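Local coordinates for protein threonine synthase (Brucella melitensis bv. 1, PDB 4F4F) that probably converts O-phospho-L-homoserine and water into L-threonine and phosphate, the last step of threonine biosynthesis, with pyridoxal 5'-phosphate as cofactor, at residues A[309-314]-A[418-423]; A[366-371]-A[392-397]. One frame throughout, in Å; residues are numbered along the deposited sequence.

Contact 1: residues A[309-314]-A[418-423]; sequences TSPSMD and AKFPDA. With PLP (pyridoxal-5'-phosphate), chain C.
Pro311 and Phe420 pass alongside one another in opposite directions, the proline ring laying its CG 3.7 Å from Phe420 CE1 and meeting the phenyl ring obliquely. The case illustrates how a cofactor-contacting loop of a fold type II PLP enzyme can be packed largely by carbon groups on the flank that faces 418-423. Phe420 occupies the N-cap position of helix 421-428; its CG lies anti to its own carbonyl carbon (chi1 -62°), and the ring thereby extends to the 311-312 turn. Beyond Pro311, Phe420 CZ comes within 4.3 Å of Ser312 OG. One helical turn further on, Ala423 turns its methyl group toward the loop, where Thr309 presents CB at 3.8 Å from Ala423 CB and the CG2 branch at 3.9 Å from the same methyl carbon.

On its inner side the loop touches the cofactor. Ser312 CB sits above the C3 corner of the pyridine ring, 3.3 Å from PLP C3, and Met313 CG lies on that same face, 3.7 Å from PLP C6. His391 lies beside both parts of the contact, since its NE2 is hydrogen-bonded to Ser312 N and its ring meets that of Phe420 with planes at about 60°. Next to Phe420, Lys419 forms a salt bridge with Asp148.

Carbon-to-carbon packing dominates between the two segments, which share no hydrogen bond, so that the fit between them depends on shape, while polar ties to residues such as His391 and Asn286 fix the loop beneath the cofactor.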
ATOM      1  N   THR A 309     -12.946  -1.868  13.392  1.00 24.23           N
ATOM      2  CA  THR A 309     -11.707  -1.728  14.137  1.00 23.54           C
ATOM      3  C   THR A 309     -10.479  -1.863  13.239  1.00 22.71           C
ATOM      4  O   THR A 309      -9.360  -1.767  13.715  1.00 22.64           O
ATOM      5  CB  THR A 309     -11.628  -2.750  15.301  1.00 23.59           C
ATOM      6  OG1 THR A 309     -11.916  -4.064  14.810  1.00 23.03           O
ATOM      7  CG2 THR A 309     -12.656  -2.361  16.470  1.00 24.64           C
ATOM      8  N   SER A 310     -10.684  -2.073  11.938  1.00 22.15           N
ATOM      9  CA  SER A 310      -9.583  -2.101  10.980  1.00 21.31           C
ATOM     10  C   SER A 310      -9.795  -0.990   9.934  1.00 21.64           C
ATOM     11  O   SER A 310     -10.016  -1.295   8.746  1.00 20.79           O
ATOM     12  CB  SER A 310      -9.476  -3.481  10.322  1.00 20.28           C
ATOM     13  OG  SER A 310     -10.733  -4.021   9.949  1.00 20.22           O
ATOM     14  N   PRO A 311      -9.719   0.298  10.365  1.00 22.78           N
ATOM     15  CA  PRO A 311     -10.128   1.409   9.491  1.00 23.50           C
ATOM     16  C   PRO A 311      -9.369   1.531   8.172  1.00 23.65           C
ATOM     17  O   PRO A 311      -9.932   2.034   7.199  1.00 23.46           O
ATOM     18  CB  PRO A 311      -9.878   2.658  10.354  1.00 24.58           C
ATOM     19  CG  PRO A 311      -8.815   2.245  11.300  1.00 24.10           C
ATOM     20  CD  PRO A 311      -9.189   0.811  11.638  1.00 23.62           C
ATOM     21  N   SER A 312      -8.125   1.062   8.098  1.00 23.62           N
ATOM     22  CA  SER A 312      -7.396   1.130   6.808  1.00 24.39           C
ATOM     23  C   SER A 312      -7.968   0.175   5.732  1.00 23.35           C
ATOM     24  O   SER A 312      -7.584   0.230   4.571  1.00 22.97           O
ATOM     25  CB  SER A 312      -5.904   0.859   6.997  1.00 25.11           C
ATOM     26  OG  SER A 312      -5.331   1.774   7.935  1.00 26.08           O
ATOM     27  N   MET A 313      -8.884  -0.700   6.133  1.00 23.03           N
ATOM     28  CA  MET A 313      -9.556  -1.594   5.213  1.00 22.33           C
ATOM     29  C   MET A 313     -11.044  -1.246   5.063  1.00 22.69           C
ATOM     30  O   MET A 313     -11.809  -1.992   4.459  1.00 22.58           O
ATOM     31  CB  MET A 313      -9.351  -3.044   5.678  1.00 21.90           C
ATOM     32  CG  MET A 313      -7.910  -3.510   5.562  1.00 21.09           C
ATOM     33  SD  MET A 313      -7.558  -4.939   6.619  1.00 20.74           S
ATOM     34  CE  MET A 313      -8.848  -6.088   6.129  1.00 19.59           C
ATOM     35  N   ASP A 314     -11.445  -0.097   5.590  1.00 23.17           N
ATOM     36  CA  ASP A 314     -12.832   0.337   5.484  1.00 24.20           C
ATOM     37  C   ASP A 314     -13.041   0.962   4.107  1.00 24.62           C
ATOM     38  O   ASP A 314     -13.046   2.186   3.960  1.00 25.33           O
ATOM     39  CB  ASP A 314     -13.184   1.300   6.620  1.00 24.39           C
ATOM     40  CG  ASP A 314     -13.397   0.581   7.977  1.00 24.90           C
ATOM     41  OD1 ASP A 314     -13.415  -0.665   8.039  1.00 23.19           O
ATOM     42  OD2 ASP A 314     -13.567   1.285   9.001  1.00 25.43           O
ATOM     43  N   ALA A 418       0.574  -1.160  18.454  1.00 19.45           N
ATOM     44  CA  ALA A 418       0.539   0.168  19.061  1.00 20.75           C
ATOM     45  C   ALA A 418      -0.086   1.252  18.181  1.00 21.04           C
ATOM     46  O   ALA A 418      -0.367   2.326  18.680  1.00 21.91           O
ATOM     47  CB  ALA A 418       1.924   0.612  19.537  1.00 20.74           C
ATOM     48  N   LYS A 419      -0.304   0.973  16.896  1.00 21.17           N
ATOM     49  CA  LYS A 419      -0.988   1.895  15.992  1.00 21.79           C
ATOM     50  C   LYS A 419      -2.501   1.902  16.198  1.00 22.92           C
ATOM     51  O   LYS A 419      -3.175   2.837  15.747  1.00 23.33           O
ATOM     52  CB  LYS A 419      -0.695   1.566  14.512  1.00 22.06           C
ATOM     53  CG  LYS A 419       0.605   2.125  13.945  1.00 22.33           C
ATOM     54  CD  LYS A 419       0.634   3.653  14.094  1.00 23.65           C
ATOM     55  CE  LYS A 419       1.136   4.427  12.876  1.00 23.52           C
ATOM     56  NZ  LYS A 419       0.582   4.067  11.560  1.00 23.12           N
ATOM     57  N   PHE A 420      -3.038   0.866  16.854  1.00 23.22           N
ATOM     58  CA  PHE A 420      -4.492   0.739  17.071  1.00 23.58           C
ATOM     59  C   PHE A 420      -4.719   0.208  18.471  1.00 24.22           C
ATOM     60  O   PHE A 420      -5.318  -0.851  18.653  1.00 24.54           O
ATOM     61  CB  PHE A 420      -5.088  -0.152  15.973  1.00 22.98           C
ATOM     62  CG  PHE A 420      -4.915   0.441  14.601  1.00 22.65           C
ATOM     63  CD1 PHE A 420      -5.717   1.495  14.190  1.00 22.80           C
ATOM     64  CD2 PHE A 420      -3.860   0.045  13.787  1.00 21.84           C
ATOM     65  CE1 PHE A 420      -5.520   2.098  12.964  1.00 22.79           C
ATOM     66  CE2 PHE A 420      -3.653   0.637  12.569  1.00 21.79           C
ATOM     67  CZ  PHE A 420      -4.482   1.670  12.152  1.00 22.01           C
ATOM     68  N   PRO A 421      -4.243   0.957  19.476  1.00 24.77           N
ATOM     69  CA  PRO A 421      -4.259   0.475  20.837  1.00 25.41           C
ATOM     70  C   PRO A 421      -5.674   0.255  21.400  1.00 25.96           C
ATOM     71  O   PRO A 421      -5.855  -0.654  22.201  1.00 25.74           O
ATOM     72  CB  PRO A 421      -3.539   1.586  21.602  1.00 26.19           C
ATOM     73  CG  PRO A 421      -3.845   2.828  20.829  1.00 26.30           C
ATOM     74  CD  PRO A 421      -3.853   2.380  19.399  1.00 25.37           C
ATOM     75  N   ASP A 422      -6.662   1.054  20.981  1.00 25.69           N
ATOM     76  CA  ASP A 422      -8.029   0.918  21.542  1.00 26.79           C
ATOM     77  C   ASP A 422      -8.621  -0.465  21.247  1.00 25.21           C
ATOM     78  O   ASP A 422      -9.189  -1.143  22.134  1.00 24.83           O
ATOM     79  CB  ASP A 422      -8.998   1.974  20.979  1.00 28.13           C
ATOM     80  CG  ASP A 422      -8.742   3.376  21.519  1.00 30.27           C
ATOM     81  OD1 ASP A 422      -7.911   3.548  22.423  1.00 32.14           O
ATOM     82  OD2 ASP A 422      -9.406   4.315  21.021  1.00 32.19           O
ATOM     83  N   ALA A 423      -8.526  -0.851  19.987  1.00 23.38           N
ATOM     84  CA  ALA A 423      -9.094  -2.105  19.547  1.00 22.81           C
ATOM     85  C   ALA A 423      -8.327  -3.266  20.179  1.00 22.33           C
ATOM     86  O   ALA A 423      -8.921  -4.246  20.577  1.00 22.33           O
ATOM     87  CB  ALA A 423      -9.043  -2.200  18.043  1.00 22.08           C
TER
HETATM   88  N1  PLP C 501      -3.721  -2.961   6.636  1.00 27.62           N
HETATM   89  C2  PLP C 501      -3.167  -1.750   7.027  1.00 28.25           C
HETATM   90  C2A PLP C 501      -2.584  -1.494   8.399  1.00 25.07           C
HETATM   91  C3  PLP C 501      -3.110  -0.628   6.046  1.00 28.17           C
HETATM   92  O3  PLP C 501      -2.551   0.575   6.430  1.00 27.53           O
HETATM   93  C4  PLP C 501      -3.695  -0.883   4.680  1.00 28.03           C
HETATM   94  C4A PLP C 501      -3.695   0.149   3.599  1.00 29.41           C
HETATM   95  C5  PLP C 501      -4.253  -2.222   4.366  1.00 29.49           C
HETATM   96  C6  PLP C 501      -4.217  -3.201   5.388  1.00 28.80           C
HETATM   97  C5A PLP C 501      -4.801  -2.498   2.950  1.00 30.33           C
HETATM   98  O4P PLP C 501      -3.778  -2.422   1.872  1.00 32.53           O
HETATM   99  P   PLP C 501      -4.075  -2.444   0.255  1.00 30.14           P
HETATM  100  O1P PLP C 501      -4.968  -3.655   0.028  1.00 31.48           O
HETATM  101  O2P PLP C 501      -4.763  -1.119  -0.000  1.00 29.36           O
HETATM  102  O3P PLP C 501      -2.749  -2.540  -0.471  1.00 31.51           O

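Contact 2: residues A[366-371]-A[392-397]; sequences GRSTVD and SAIGVK
Lys397 NZ is gripped by Arg367 O at 2.6 Å and by a salt bridge to Glu401, with Glu372 adding a long, weak ion pair. It is an instructive example of a lysine tying a helix to a strand end within a two-helix connection between parallel, non-adjacent strands: edge strand 363-367 of the mixed sheet leads through helices 370-384 and 390-402 to strand 409-413. The carbonyl of Arg367, at the last residue of the strand, receives the ammonium group nearly head-on, with a C=O...N angle of 162°. Lys397 reaches it through a chain that bends once, at chi2 (-87°), and then runs extended. Two carboxylates nearby would be expected to favour the charged ammonium, while Arg367, whose CB is directed away from the helix, keeps its NE 6.4 Å from Lys397 NZ.

Under the lysine chain lies buried Ser368. Its CB packs 3.8 Å from Lys397 CD, and its OG, turned anti to the backbone N (chi1 -178°), runs beside Lys397 CG at 3.8 Å. The hydroxyl is satisfied elsewhere, in a hydrogen bond with Thr373 OG1. Just after it, Thr369 is the N-cap of helix 370-384; its side chain caps a backbone N of that helix while Glu372 OE1 accepts from Thr369 N, consistent with a capping box. Glu372 thus serves both the helix start and, weakly, the lysine.

Ile394, one turn back from Lys397 on helix 390-402, closes the other flank of Ser368 with both of its branches: Ser368 CB stands 3.9 Å from Ile394 CG1 and 4.0 Å from Ile394 CG2.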
ATOM      1  N   GLY A 366     -11.929 -14.141   2.287  1.00 17.40           N
ATOM      2  CA  GLY A 366     -12.803 -14.293   3.440  1.00 18.07           C
ATOM      3  C   GLY A 366     -12.866 -12.992   4.203  1.00 18.40           C
ATOM      4  O   GLY A 366     -12.113 -12.032   3.916  1.00 17.62           O
ATOM      5  N   ARG A 367     -13.738 -13.003   5.192  1.00 19.35           N
ATOM      6  CA  ARG A 367     -14.092 -11.851   5.958  1.00 20.54           C
ATOM      7  C   ARG A 367     -13.920 -12.141   7.437  1.00 20.25           C
ATOM      8  O   ARG A 367     -14.038 -13.286   7.867  1.00 20.00           O
ATOM      9  CB  ARG A 367     -15.552 -11.560   5.667  1.00 22.67           C
ATOM     10  CG  ARG A 367     -16.072 -10.257   6.186  1.00 24.77           C
ATOM     11  CD  ARG A 367     -17.591 -10.206   6.054  1.00 26.80           C
ATOM     12  NE  ARG A 367     -18.245 -11.213   6.892  1.00 29.03           N
ATOM     13  CZ  ARG A 367     -19.564 -11.405   6.973  1.00 30.42           C
ATOM     14  NH1 ARG A 367     -20.401 -10.634   6.288  1.00 31.01           N
ATOM     15  NH2 ARG A 367     -20.040 -12.354   7.768  1.00 31.06           N
ATOM     16  N   SER A 368     -13.670 -11.091   8.217  1.00 20.26           N
ATOM     17  CA  SER A 368     -13.651 -11.197   9.696  1.00 20.65           C
ATOM     18  C   SER A 368     -14.412  -9.998  10.277  1.00 21.57           C
ATOM     19  O   SER A 368     -14.073  -8.846   9.982  1.00 21.96           O
ATOM     20  CB  SER A 368     -12.219 -11.205  10.227  1.00 20.14           C
ATOM     21  OG  SER A 368     -12.167 -11.343  11.647  1.00 20.16           O
ATOM     22  N   THR A 369     -15.449 -10.277  11.052  1.00 22.31           N
ATOM     23  CA  THR A 369     -16.208  -9.222  11.734  1.00 23.08           C
ATOM     24  C   THR A 369     -15.384  -8.657  12.893  1.00 23.18           C
ATOM     25  O   THR A 369     -14.355  -9.225  13.289  1.00 22.34           O
ATOM     26  CB  THR A 369     -17.505  -9.786  12.331  1.00 24.37           C
ATOM     27  OG1 THR A 369     -17.171 -10.776  13.305  1.00 23.89           O
ATOM     28  CG2 THR A 369     -18.413 -10.393  11.229  1.00 24.06           C
ATOM     29  N   VAL A 370     -15.871  -7.566  13.472  1.00 23.77           N
ATOM     30  CA  VAL A 370     -15.203  -6.950  14.609  1.00 23.87           C
ATOM     31  C   VAL A 370     -15.020  -7.954  15.744  1.00 23.87           C
ATOM     32  O   VAL A 370     -13.944  -8.049  16.289  1.00 23.61           O
ATOM     33  CB  VAL A 370     -15.961  -5.683  15.085  1.00 24.86           C
ATOM     34  CG1 VAL A 370     -15.552  -5.302  16.509  1.00 25.26           C
ATOM     35  CG2 VAL A 370     -15.735  -4.538  14.090  1.00 24.31           C
ATOM     36  N   ASP A 371     -16.050  -8.728  16.074  1.00 24.49           N
ATOM     37  CA  ASP A 371     -15.962  -9.705  17.166  1.00 24.68           C
ATOM     38  C   ASP A 371     -14.989 -10.860  16.845  1.00 23.34           C
ATOM     39  O   ASP A 371     -14.249 -11.318  17.712  1.00 22.61           O
ATOM     40  CB  ASP A 371     -17.352 -10.272  17.504  1.00 26.44           C
ATOM     41  CG  ASP A 371     -18.237  -9.264  18.237  1.00 28.13           C
ATOM     42  OD1 ASP A 371     -17.732  -8.184  18.620  1.00 29.89           O
ATOM     43  OD2 ASP A 371     -19.421  -9.553  18.458  1.00 29.03           O
ATOM     44  N   SER A 392      -4.042  -7.085  11.024  1.00 14.34           N
ATOM     45  CA  SER A 392      -3.258  -8.311  10.951  1.00 14.12           C
ATOM     46  C   SER A 392      -4.013  -9.520  11.482  1.00 14.32           C
ATOM     47  O   SER A 392      -3.921 -10.613  10.926  1.00 13.94           O
ATOM     48  CB  SER A 392      -1.963  -8.145  11.732  1.00 14.23           C
ATOM     49  OG  SER A 392      -1.258  -6.981  11.308  1.00 14.23           O
ATOM     50  N   ALA A 393      -4.810  -9.309  12.522  1.00 14.62           N
ATOM     51  CA  ALA A 393      -5.631 -10.379  13.052  1.00 14.95           C
ATOM     52  C   ALA A 393      -6.680 -10.836  12.043  1.00 15.00           C
ATOM     53  O   ALA A 393      -7.006 -12.019  11.993  1.00 15.02           O
ATOM     54  CB  ALA A 393      -6.272  -9.964  14.371  1.00 15.42           C
ATOM     55  N   ILE A 394      -7.238  -9.902  11.264  1.00 15.00           N
ATOM     56  CA  ILE A 394      -8.103 -10.269  10.142  1.00 14.95           C
ATOM     57  C   ILE A 394      -7.403 -11.249   9.232  1.00 14.40           C
ATOM     58  O   ILE A 394      -7.947 -12.300   8.908  1.00 14.38           O
ATOM     59  CB  ILE A 394      -8.644  -9.030   9.382  1.00 15.04           C
ATOM     60  CG1 ILE A 394      -9.619  -8.295  10.323  1.00 15.81           C
ATOM     61  CG2 ILE A 394      -9.358  -9.444   8.080  1.00 15.14           C
ATOM     62  CD1 ILE A 394     -10.201  -6.967   9.833  1.00 16.27           C
ATOM     63  N   GLY A 395      -6.189 -10.920   8.822  1.00 13.87           N
ATOM     64  CA  GLY A 395      -5.372 -11.854   8.074  1.00 13.52           C
ATOM     65  C   GLY A 395      -5.252 -13.243   8.672  1.00 13.71           C
ATOM     66  O   GLY A 395      -5.386 -14.244   7.953  1.00 13.91           O
ATOM     67  N   VAL A 396      -4.971 -13.332   9.965  1.00 14.01           N
ATOM     68  CA  VAL A 396      -4.815 -14.650  10.623  1.00 14.21           C
ATOM     69  C   VAL A 396      -6.144 -15.406  10.637  1.00 14.85           C
ATOM     70  O   VAL A 396      -6.216 -16.561  10.244  1.00 14.86           O
ATOM     71  CB  VAL A 396      -4.224 -14.542  12.046  1.00 14.49           C
ATOM     72  CG1 VAL A 396      -4.198 -15.899  12.727  1.00 14.83           C
ATOM     73  CG2 VAL A 396      -2.819 -13.936  12.019  1.00 14.01           C
ATOM     74  N   LYS A 397      -7.217 -14.747  11.039  1.00 15.38           N
ATOM     75  CA  LYS A 397      -8.531 -15.389  11.035  1.00 16.20           C
ATOM     76  C   LYS A 397      -8.867 -16.010   9.653  1.00 16.12           C
ATOM     77  O   LYS A 397      -9.261 -17.195   9.541  1.00 16.27           O
ATOM     78  CB  LYS A 397      -9.610 -14.373  11.437  1.00 16.67           C
ATOM     79  CG  LYS A 397     -10.997 -14.958  11.603  1.00 17.67           C
ATOM     80  CD  LYS A 397     -11.835 -15.033  10.348  1.00 17.86           C
ATOM     81  CE  LYS A 397     -13.293 -15.328  10.709  1.00 19.02           C
ATOM     82  NZ  LYS A 397     -14.183 -15.331   9.519  1.00 19.44           N
TER

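With their centres about 12 Å apart, the two contacts meet through the loop 309-314, which packs against the start of helix 421-428 and its N-cap Phe420 in contact 1 and against both segments of contact 2. Met313 CE lies 3.9 Å from Ile394 CG2, and Thr309 OG1 lies 3.9 Å from Val370 CG2. Contact 1 touches the cofactor directly, through Ser312 and Met313, whereas contact 2 forms a second layer: the side chain of Ile394 is about 8 Å from PLP and about 8 Å from that of Thr414, which binds the cofactor. Helix 390-402 links the two layers, since His391, a pocket residue bonded to the loop, immediately precedes segment 392-397.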